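Local coordinates for BH1408 protein (Bacillus halodurans, PDB 4E0A), which probably acts as an N-acetyltransferase of the GNAT family, moving an acetyl group from acetyl-CoA to an amine of a substrate not identified, at residues Ala15-Gln20 against Gly67-Ile72; Ile72-Thr77 against Gln85-Tyr90; Val89-Leu94 against Ile125-Tyr130. The protein carries 1 engineered substitution. One frame throughout, in Å; residues are numbered along the deposited sequence.

All three contacts involve one mixed sheet. Contact 1, buried, sets helix 11-28 against strand 65-77. Contacts 2 and 3 are partly buried: contact 2 pairs that strand with strand 86-96, reaching the surface at the hairpin's loop end, about 14 Å from the chain centre (centre to centre); contact 3, about 5 Å from it, pairs strand 86-96 with strand 124-130. Contacts 1 and 2 overlap at I72, which touches its opposite segment only in contact 2; contacts 2 and 3 share V89 and Y90. Side-chain packing marks contact 1, a full antiparallel ladder contact 2, a short parallel ladder giving way to water and phosphate contact 3. An H73 to S92 hydrogen bond and an R86 to E126 salt bridge join contacts 2 and 3.

Contact 1: Ala15-Gln20 against Gly67-Ile72; sequences ARLHTQ and GAYSVI
Y69 reaches out from strand 65-77 to meet L17 and H18 on helix 11-28. The apolar packing centres on L17. Its CB lies at the edge of the phenol ring, near the ring plane, with L17 CB to Y69 CE1 at 4.0 Å, while the CD2 branch bends toward the strand backbone and comes within 3.8 Å of A68 N. The leucine therefore touches both the main chain and the aromatic ring that rises from it. Y69 CG sits between its own backbone N and carbonyl carbon (chi1 83°), a torsion that stands the ring up beside L17 with the hydroxyl at H18.

The polar end is handled differently. Y69 OH lies in the plane of the imidazole at its edge, 3.2 Å from H18 CD2, and H18 CB is 3.3 Å from the same Y69 OH. Carbon atoms of H18 thus surround one side of a buried oxygen that has no hydrogen-bond partner in the model. H18 turns ND1 to T39 OG1 in a hydrogen bond, which is likely to hold the rotation that presents CD2 to the phenol. With an alanine replacing Y69, L17 CB and the H18 edge would lose their partner, and a gap would probably open between helix and strand.

The segment axes cross almost perpendicularly, at 84° and 8.9 Å apart. Strand 65-77 is flanked by strands 54-62 and 86-96, through backbone bonds such as A68 to F59 and Y69 to C95. A68 and S70 reach helix 105-119 while Y69 points to helix 11-28, so helices pack on both faces of the strand, as in the alpha/beta GNAT fold.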
loop_
_atom_site.group_PDB
_atom_site.type_symbol
_atom_site.label_atom_id
_atom_site.label_comp_id
_atom_site.label_asym_id
_atom_site.label_seq_id
_atom_site.Cartn_x
_atom_site.Cartn_y
_atom_site.Cartn_z
ATOM N N ALA A 15 0.961 -18.482 16.296
ATOM C CA ALA A 15 2.011 -17.516 16.623
ATOM C C ALA A 15 3.394 -17.966 16.142
ATOM O O ALA A 15 4.181 -17.164 15.618
ATOM C CB ALA A 15 2.019 -17.200 18.133
ATOM N N ARG A 16 3.682 -19.247 16.317
ATOM C CA ARG A 16 4.965 -19.811 15.913
ATOM C C ARG A 16 5.172 -19.648 14.411
ATOM O O ARG A 16 6.248 -19.238 13.948
ATOM C CB ARG A 16 5.033 -21.292 16.307
ATOM C CG ARG A 16 6.315 -21.994 15.865
ATOM C CD ARG A 16 6.336 -23.453 16.294
ATOM N NE ARG A 16 5.310 -24.262 15.633
ATOM C CZ ARG A 16 5.481 -24.866 14.460
ATOM N NH1 ARG A 16 6.636 -24.746 13.817
ATOM N NH2 ARG A 16 4.501 -25.593 13.932
ATOM N N LEU A 17 4.132 -19.955 13.646
ATOM C CA LEU A 17 4.171 -19.750 12.199
ATOM C C LEU A 17 4.342 -18.280 11.838
ATOM O O LEU A 17 5.109 -17.952 10.938
ATOM C CB LEU A 17 2.897 -20.293 11.543
ATOM C CG LEU A 17 2.888 -21.764 11.117
ATOM C CD1 LEU A 17 3.575 -22.691 12.099
ATOM C CD2 LEU A 17 1.439 -22.193 10.903
ATOM N N HIS A 18 3.630 -17.397 12.531
ATOM C CA HIS A 18 3.750 -15.973 12.241
ATOM C C HIS A 18 5.189 -15.507 12.451
ATOM O O HIS A 18 5.718 -14.696 11.682
ATOM C CB HIS A 18 2.795 -15.144 13.097
ATOM C CG HIS A 18 2.838 -13.678 12.783
ATOM N ND1 HIS A 18 3.677 -12.801 13.437
ATOM C CD2 HIS A 18 2.151 -12.937 11.880
ATOM C CE1 HIS A 18 3.501 -11.582 12.956
ATOM N NE2 HIS A 18 2.584 -11.637 12.010
ATOM N N THR A 19 5.823 -16.053 13.483
ATOM C CA THR A 19 7.200 -15.699 13.815
ATOM C C THR A 19 8.220 -16.094 12.739
ATOM O O THR A 19 9.140 -15.319 12.465
ATOM C CB THR A 19 7.591 -16.250 15.200
ATOM O OG1 THR A 19 6.808 -15.571 16.189
ATOM C CG2 THR A 19 9.080 -16.011 15.494
ATOM N N GLN A 20 8.073 -17.286 12.143
ATOM C CA GLN A 20 8.926 -17.670 11.019
ATOM C C GLN A 20 8.927 -16.569 9.969
ATOM O O GLN A 20 9.988 -16.105 9.537
ATOM C CB GLN A 20 8.449 -18.976 10.366
ATOM C CG GLN A 20 8.507 -20.190 11.252
ATOM C CD GLN A 20 7.947 -21.429 10.571
ATOM O OE1 GLN A 20 7.598 -21.404 9.386
ATOM N NE2 GLN A 20 7.853 -22.519 11.320
ATOM N N GLY A 67 -0.308 -26.719 10.204
ATOM C CA GLY A 67 0.637 -26.588 9.108
ATOM C C GLY A 67 0.607 -25.258 8.369
ATOM O O GLY A 67 1.558 -24.923 7.674
ATOM N N ALA A 68 -0.486 -24.507 8.508
ATOM C CA ALA A 68 -0.646 -23.241 7.804
ATOM C C ALA A 68 -1.808 -22.468 8.400
ATOM O O ALA A 68 -2.706 -23.053 8.997
ATOM C CB ALA A 68 -0.923 -23.495 6.327
ATOM N N TYR A 69 -1.813 -21.157 8.215
ATOM C CA TYR A 69 -2.992 -20.389 8.596
ATOM C C TYR A 69 -3.087 -19.138 7.761
ATOM O O TYR A 69 -2.124 -18.719 7.103
ATOM C CB TYR A 69 -2.959 -19.997 10.075
ATOM C CG TYR A 69 -2.134 -18.757 10.344
ATOM C CD1 TYR A 69 -0.751 -18.840 10.454
ATOM C CD2 TYR A 69 -2.735 -17.499 10.475
ATOM C CE1 TYR A 69 0.035 -17.707 10.687
ATOM C CE2 TYR A 69 -1.940 -16.343 10.721
ATOM C CZ TYR A 69 -0.559 -16.472 10.816
ATOM O OH TYR A 69 0.248 -15.367 11.048
ATOM N N SER A 70 -4.255 -18.521 7.811
ATOM C CA SER A 70 -4.445 -17.259 7.120
ATOM C C SER A 70 -5.409 -16.391 7.909
ATOM O O SER A 70 -6.310 -16.905 8.593
ATOM C CB SER A 70 -4.981 -17.492 5.701
ATOM O OG SER A 70 -5.076 -16.258 5.002
ATOM N N VAL A 71 -5.193 -15.076 7.850
ATOM C CA VAL A 71 -6.133 -14.129 8.416
ATOM C C VAL A 71 -6.640 -13.242 7.290
ATOM O O VAL A 71 -5.844 -12.694 6.536
ATOM C CB VAL A 71 -5.464 -13.223 9.462
ATOM C CG1 VAL A 71 -6.487 -12.221 10.010
ATOM C CG2 VAL A 71 -4.862 -14.062 10.584
ATOM N N ILE A 72 -7.958 -13.111 7.170
ATOM C CA ILE A 72 -8.540 -12.329 6.087
ATOM C C ILE A 72 -9.575 -11.383 6.676
ATOM O O ILE A 72 -10.073 -11.611 7.778
ATOM C CB ILE A 72 -9.183 -13.223 4.991
ATOM C CG1 ILE A 72 -10.444 -13.906 5.520
ATOM C CG2 ILE A 72 -8.185 -14.266 4.464
ATOM C CD1 ILE A 72 -10.998 -14.949 4.575
#

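Contact 2: Ile72-Thr77 against Gln85-Tyr90; sequences IHLVQT and QRKTVY
Q76 and K87 meet through two contrasting chain shapes. K87 runs fully extended beyond CG, whereas Q76 is bent at chi2 (111°), which brings its amide across the lysine methylenes: Q76 NE2 lies 3.7 Å from K87 CD and Q76 OE1 3.6 Å from K87 CB. The same Q76 OE1 takes a weak hydrogen bond of 3.4 Å from Q85 NE2, the two amide planes being 74° apart. K87 NZ continues to the carbonyl oxygen of H120.

Beneath these side chains lies a regular ladder. H73 with Y90, V75 with T88 and T77 with R86 are hydrogen-bonded pairs, each closed by two backbone bonds; V75 N to T88 O is 2.9 Å and practically straight at 179°. L74 with V89 and Q76 with K87 are the non-hydrogen-bonded pairs between them. A water bridges V75 O and T88 OG1, with T88 OG1 2.9 Å from it.

On the face that bears H73, V75 and Y90, V75 CG2 packs alongside Y90 CB at 3.9 Å. The imidazole of H73 turns an edge to the backbone, with H73 CD2 3.6 Å from Y90 O, and hydrogen-bonds S92 OG through NE2. R86 leads off to a salt bridge with E126. The antiparallel register and the eight-residue connection 78-85 make this a beta hairpin, part of the central sheet of the GNAT fold.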
loop_
_atom_site.group_PDB
_atom_site.type_symbol
_atom_site.label_atom_id
_atom_site.label_comp_id
_atom_site.label_asym_id
_atom_site.label_seq_id
_atom_site.Cartn_x
_atom_site.Cartn_y
_atom_site.Cartn_z
ATOM N N ILE A 72 -7.958 -13.111 7.170
ATOM C CA ILE A 72 -8.540 -12.329 6.087
ATOM C C ILE A 72 -9.575 -11.383 6.676
ATOM O O ILE A 72 -10.073 -11.611 7.778
ATOM C CB ILE A 72 -9.183 -13.223 4.991
ATOM C CG1 ILE A 72 -10.444 -13.906 5.520
ATOM C CG2 ILE A 72 -8.185 -14.266 4.464
ATOM C CD1 ILE A 72 -10.998 -14.949 4.575
ATOM N N HIS A 73 -9.870 -10.312 5.945
ATOM C CA HIS A 73 -10.776 -9.280 6.408
ATOM C C HIS A 73 -11.694 -8.876 5.277
ATOM O O HIS A 73 -11.257 -8.744 4.133
ATOM C CB HIS A 73 -9.987 -8.051 6.850
ATOM C CG HIS A 73 -8.919 -8.345 7.859
ATOM N ND1 HIS A 73 -9.098 -8.141 9.210
ATOM C CD2 HIS A 73 -7.658 -8.823 7.714
ATOM C CE1 HIS A 73 -7.991 -8.473 9.853
ATOM N NE2 HIS A 73 -7.104 -8.892 8.968
ATOM N N LEU A 74 -12.969 -8.678 5.592
ATOM C CA LEU A 74 -13.915 -8.157 4.613
ATOM C C LEU A 74 -13.840 -6.629 4.672
ATOM O O LEU A 74 -14.127 -6.025 5.710
ATOM C CB LEU A 74 -15.335 -8.629 4.948
ATOM C CG LEU A 74 -16.340 -8.576 3.806
ATOM C CD1 LEU A 74 -15.852 -9.453 2.653
ATOM C CD2 LEU A 74 -17.714 -9.025 4.295
ATOM N N VAL A 75 -13.441 -6.006 3.564
ATOM C CA VAL A 75 -13.194 -4.565 3.535
ATOM C C VAL A 75 -14.157 -3.904 2.557
ATOM O O VAL A 75 -14.312 -4.366 1.433
ATOM C CB VAL A 75 -11.726 -4.251 3.120
ATOM C CG1 VAL A 75 -11.500 -2.749 2.994
ATOM C CG2 VAL A 75 -10.735 -4.887 4.112
ATOM N N GLN A 76 -14.825 -2.838 2.991
ATOM C CA GLN A 76 -15.765 -2.140 2.112
ATOM C C GLN A 76 -15.445 -0.661 2.125
ATOM O O GLN A 76 -15.344 -0.056 3.191
ATOM C CB GLN A 76 -17.215 -2.376 2.539
ATOM C CG GLN A 76 -18.243 -1.697 1.629
ATOM C CD GLN A 76 -19.053 -2.687 0.808
ATOM O OE1 GLN A 76 -19.212 -2.523 -0.401
ATOM N NE2 GLN A 76 -19.576 -3.715 1.466
ATOM N N THR A 77 -15.242 -0.083 0.949
ATOM C CA THR A 77 -14.945 1.349 0.880
ATOM C C THR A 77 -16.141 2.058 0.264
ATOM O O THR A 77 -16.800 1.507 -0.621
ATOM C CB THR A 77 -13.665 1.645 0.062
ATOM O OG1 THR A 77 -13.777 1.051 -1.234
ATOM C CG2 THR A 77 -12.452 1.083 0.759
ATOM N N GLN A 85 -17.089 2.587 -5.276
ATOM C CA GLN A 85 -17.351 1.813 -4.073
ATOM C C GLN A 85 -16.715 0.434 -4.256
ATOM O O GLN A 85 -16.825 -0.179 -5.324
ATOM C CB GLN A 85 -18.856 1.671 -3.880
ATOM C CG GLN A 85 -19.268 0.797 -2.699
ATOM C CD GLN A 85 -20.765 0.816 -2.468
ATOM O OE1 GLN A 85 -21.445 1.775 -2.832
ATOM N NE2 GLN A 85 -21.289 -0.248 -1.865
ATOM N N ARG A 86 -16.066 -0.077 -3.222
ATOM C CA ARG A 86 -15.327 -1.312 -3.398
ATOM C C ARG A 86 -15.470 -2.284 -2.230
ATOM O O ARG A 86 -15.363 -1.902 -1.067
ATOM C CB ARG A 86 -13.858 -0.982 -3.641
ATOM C CG ARG A 86 -13.099 -2.051 -4.339
ATOM C CD ARG A 86 -11.910 -1.456 -5.043
ATOM N NE ARG A 86 -10.896 -2.473 -5.277
ATOM C CZ ARG A 86 -10.940 -3.329 -6.283
ATOM N NH1 ARG A 86 -11.946 -3.271 -7.145
ATOM N NH2 ARG A 86 -9.980 -4.234 -6.425
ATOM N N LYS A 87 -15.687 -3.547 -2.566
ATOM C CA LYS A 87 -15.764 -4.613 -1.571
ATOM C C LYS A 87 -14.686 -5.647 -1.888
ATOM O O LYS A 87 -14.634 -6.193 -2.993
ATOM C CB LYS A 87 -17.162 -5.249 -1.596
ATOM C CG LYS A 87 -17.434 -6.226 -0.454
ATOM C CD LYS A 87 -18.863 -6.778 -0.511
ATOM C CE LYS A 87 -19.166 -7.604 0.741
ATOM N NZ LYS A 87 -20.540 -8.181 0.708
ATOM N N THR A 88 -13.797 -5.900 -0.934
ATOM C CA THR A 88 -12.739 -6.873 -1.168
ATOM C C THR A 88 -12.541 -7.801 0.015
ATOM O O THR A 88 -13.032 -7.547 1.125
ATOM C CB THR A 88 -11.363 -6.191 -1.431
ATOM O OG1 THR A 88 -11.055 -5.286 -0.363
ATOM C CG2 THR A 88 -11.356 -5.439 -2.767
ATOM N N VAL A 89 -11.803 -8.874 -0.230
ATOM C CA VAL A 89 -11.218 -9.646 0.860
ATOM C C VAL A 89 -9.755 -9.256 0.933
ATOM O O VAL A 89 -9.043 -9.330 -0.070
ATOM C CB VAL A 89 -11.313 -11.157 0.608
ATOM C CG1 VAL A 89 -10.479 -11.912 1.639
ATOM C CG2 VAL A 89 -12.753 -11.612 0.651
ATOM N N TYR A 90 -9.298 -8.837 2.108
ATOM C CA TYR A 90 -7.894 -8.486 2.268
ATOM C C TYR A 90 -7.193 -9.539 3.107
ATOM O O TYR A 90 -7.592 -9.812 4.248
ATOM C CB TYR A 90 -7.735 -7.127 2.927
ATOM C CG TYR A 90 -6.291 -6.692 3.043
ATOM C CD1 TYR A 90 -5.598 -6.225 1.933
ATOM C CD2 TYR A 90 -5.607 -6.761 4.263
ATOM C CE1 TYR A 90 -4.265 -5.819 2.031
ATOM C CE2 TYR A 90 -4.272 -6.371 4.360
ATOM C CZ TYR A 90 -3.616 -5.892 3.240
ATOM O OH TYR A 90 -2.295 -5.490 3.327
HETATM O O HOH W 1 -12.344 -2.666 -0.561
#

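Contact 3: Val89-Leu94 against Ile125-Tyr130; sequences VYISDL and IELDVY. With PO4 (phosphate ion), chain E.
V89 and Y90 pair in parallel with I125 and E126 in the beta-alpha-beta unit of strand 86-96, helix 105-119 and strand 124-130, and the two segments splay at 30°, as the corresponding strands do in the GNAT fold. The ladder is made by E126 N to V89 O at 2.8 Å and I91 N to E126 O at 2.9 Å. Where the next rung would come, a water enters instead: it accepts from D128 N at 3.0 Å and lies beside I91 O.

Beneath the ladder, I91 CD1 packs on I125 CG2 at 3.6 Å, and I91 CB and L127 CB lie side by side 4.0 Å apart. On the other face Y90 CG is anti to the backbone N (chi1 -177°), which carries the phenol over the neighbouring strand toward D128. Y90 OH donates to D128 OD1, at the ring edge and in its plane, the carboxylate turned 54° from the ring; the modelled 2.4 Å is so short that the exact length is doubtful. D128 OD2 is hydrogen-bonded to T151 OG1 of the second subunit, whose strand extends the sheet beyond 125-130.

S92 and D93 form a classic beta bulge facing V71. A phosphate ion, probably from the crystallisation liquor, sits between residues 91-94 and 127-128 where the strands diverge, and L94 N makes a weak bond of 3.3 Å to phosphate O1. I91 O and D128 N thus meet water in place of each other, and the anion lies next to this site, consistent with the cleft where GNAT relatives bind acetyl-CoA.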
loop_
_atom_site.group_PDB
_atom_site.type_symbol
_atom_site.label_atom_id
_atom_site.label_comp_id
_atom_site.label_asym_id
_atom_site.label_seq_id
_atom_site.Cartn_x
_atom_site.Cartn_y
_atom_site.Cartn_z
ATOM N N VAL A 89 -11.803 -8.874 -0.230
ATOM C CA VAL A 89 -11.218 -9.646 0.860
ATOM C C VAL A 89 -9.755 -9.256 0.933
ATOM O O VAL A 89 -9.043 -9.330 -0.070
ATOM C CB VAL A 89 -11.313 -11.157 0.608
ATOM C CG1 VAL A 89 -10.479 -11.912 1.639
ATOM C CG2 VAL A 89 -12.753 -11.612 0.651
ATOM N N TYR A 90 -9.298 -8.837 2.108
ATOM C CA TYR A 90 -7.894 -8.486 2.268
ATOM C C TYR A 90 -7.193 -9.539 3.107
ATOM O O TYR A 90 -7.592 -9.812 4.248
ATOM C CB TYR A 90 -7.735 -7.127 2.927
ATOM C CG TYR A 90 -6.291 -6.692 3.043
ATOM C CD1 TYR A 90 -5.598 -6.225 1.933
ATOM C CD2 TYR A 90 -5.607 -6.761 4.263
ATOM C CE1 TYR A 90 -4.265 -5.819 2.031
ATOM C CE2 TYR A 90 -4.272 -6.371 4.360
ATOM C CZ TYR A 90 -3.616 -5.892 3.240
ATOM O OH TYR A 90 -2.295 -5.490 3.327
ATOM N N ILE A 91 -6.168 -10.150 2.531
ATOM C CA ILE A 91 -5.402 -11.160 3.244
ATOM C C ILE A 91 -4.278 -10.458 4.001
ATOM O O ILE A 91 -3.313 -10.007 3.392
ATOM C CB ILE A 91 -4.790 -12.186 2.275
ATOM C CG1 ILE A 91 -5.888 -12.881 1.447
ATOM C CG2 ILE A 91 -3.964 -13.195 3.048
ATOM C CD1 ILE A 91 -5.332 -13.789 0.369
ATOM N N SER A 92 -4.406 -10.370 5.321
ATOM C CA SER A 92 -3.391 -9.723 6.153
ATOM C C SER A 92 -2.261 -10.682 6.540
ATOM O O SER A 92 -1.134 -10.258 6.783
ATOM C CB SER A 92 -4.033 -9.105 7.400
ATOM O OG SER A 92 -4.605 -10.108 8.219
ATOM N N ASP A 93 -2.560 -11.978 6.563
ATOM C CA ASP A 93 -1.552 -12.992 6.852
ATOM C C ASP A 93 -1.851 -14.269 6.078
ATOM O O ASP A 93 -3.010 -14.663 5.936
ATOM C CB ASP A 93 -1.531 -13.315 8.349
ATOM C CG ASP A 93 -1.295 -12.079 9.207
ATOM O OD1 ASP A 93 -2.290 -11.434 9.628
ATOM O OD2 ASP A 93 -0.113 -11.740 9.427
ATOM N N LEU A 94 -0.809 -14.923 5.592
ATOM C CA LEU A 94 -0.942 -16.287 5.082
ATOM C C LEU A 94 0.409 -16.970 5.191
ATOM O O LEU A 94 1.318 -16.720 4.382
ATOM C CB LEU A 94 -1.473 -16.310 3.637
ATOM C CG LEU A 94 -1.975 -17.646 3.060
ATOM C CD1 LEU A 94 -2.868 -17.421 1.853
ATOM C CD2 LEU A 94 -0.824 -18.604 2.685
ATOM N N ILE A 125 -9.789 -10.190 -4.369
ATOM C CA ILE A 125 -8.948 -10.507 -3.221
ATOM C C ILE A 125 -7.716 -9.632 -3.354
ATOM O O ILE A 125 -7.180 -9.494 -4.454
ATOM C CB ILE A 125 -8.519 -11.970 -3.229
ATOM C CG1 ILE A 125 -9.758 -12.868 -3.114
ATOM C CG2 ILE A 125 -7.541 -12.253 -2.090
ATOM C CD1 ILE A 125 -9.456 -14.325 -3.299
ATOM N N GLU A 126 -7.281 -9.027 -2.247
ATOM C CA GLU A 126 -6.085 -8.200 -2.247
ATOM C C GLU A 126 -5.158 -8.582 -1.089
ATOM O O GLU A 126 -5.602 -9.174 -0.108
ATOM C CB GLU A 126 -6.460 -6.719 -2.147
ATOM C CG GLU A 126 -7.357 -6.223 -3.276
ATOM C CD GLU A 126 -7.618 -4.725 -3.176
ATOM O OE1 GLU A 126 -7.500 -4.170 -2.057
ATOM O OE2 GLU A 126 -7.936 -4.103 -4.214
ATOM N N LEU A 127 -3.875 -8.249 -1.223
ATOM C CA LEU A 127 -2.898 -8.425 -0.147
ATOM C C LEU A 127 -1.701 -7.555 -0.443
ATOM O O LEU A 127 -1.563 -7.050 -1.557
ATOM C CB LEU A 127 -2.466 -9.895 -0.025
ATOM C CG LEU A 127 -1.780 -10.556 -1.226
ATOM C CD1 LEU A 127 -0.272 -10.226 -1.345
ATOM C CD2 LEU A 127 -1.992 -12.055 -1.140
ATOM N N ASP A 128 -0.810 -7.407 0.534
ATOM C CA ASP A 128 0.435 -6.704 0.285
ATOM C C ASP A 128 1.617 -7.606 0.522
ATOM O O ASP A 128 1.651 -8.361 1.483
ATOM C CB ASP A 128 0.547 -5.457 1.152
ATOM C CG ASP A 128 -0.439 -4.378 0.738
ATOM O OD1 ASP A 128 -1.437 -4.172 1.460
ATOM O OD2 ASP A 128 -0.226 -3.749 -0.321
ATOM N N VAL A 129 2.597 -7.515 -0.363
ATOM C CA VAL A 129 3.798 -8.316 -0.208
ATOM C C VAL A 129 5.050 -7.445 -0.389
ATOM O O VAL A 129 5.090 -6.547 -1.241
ATOM C CB VAL A 129 3.784 -9.516 -1.186
ATOM C CG1 VAL A 129 3.782 -9.022 -2.634
ATOM C CG2 VAL A 129 4.962 -10.441 -0.907
ATOM N N TYR A 130 6.069 -7.709 0.419
ATOM C CA TYR A 130 7.319 -6.956 0.325
ATOM C C TYR A 130 8.180 -7.378 -0.855
ATOM O O TYR A 130 8.221 -8.556 -1.215
ATOM C CB TYR A 130 8.091 -6.999 1.650
ATOM C CG TYR A 130 7.519 -5.995 2.608
ATOM C CD1 TYR A 130 6.369 -6.279 3.325
ATOM C CD2 TYR A 130 8.080 -4.725 2.728
ATOM C CE1 TYR A 130 5.814 -5.357 4.168
ATOM C CE2 TYR A 130 7.534 -3.790 3.578
ATOM C CZ TYR A 130 6.393 -4.114 4.296
ATOM O OH TYR A 130 5.820 -3.201 5.154
HETATM P P PO4 E . 0.289 -11.672 3.099
HETATM O O1 PO4 E . 0.520 -12.135 4.517
HETATM O O2 PO4 E . 1.354 -12.231 2.178
HETATM O O3 PO4 E . -1.062 -12.147 2.633
HETATM O O4 PO4 E . 0.316 -10.163 3.067
HETATM O O HOH W 2 -1.211 -8.454 3.265
#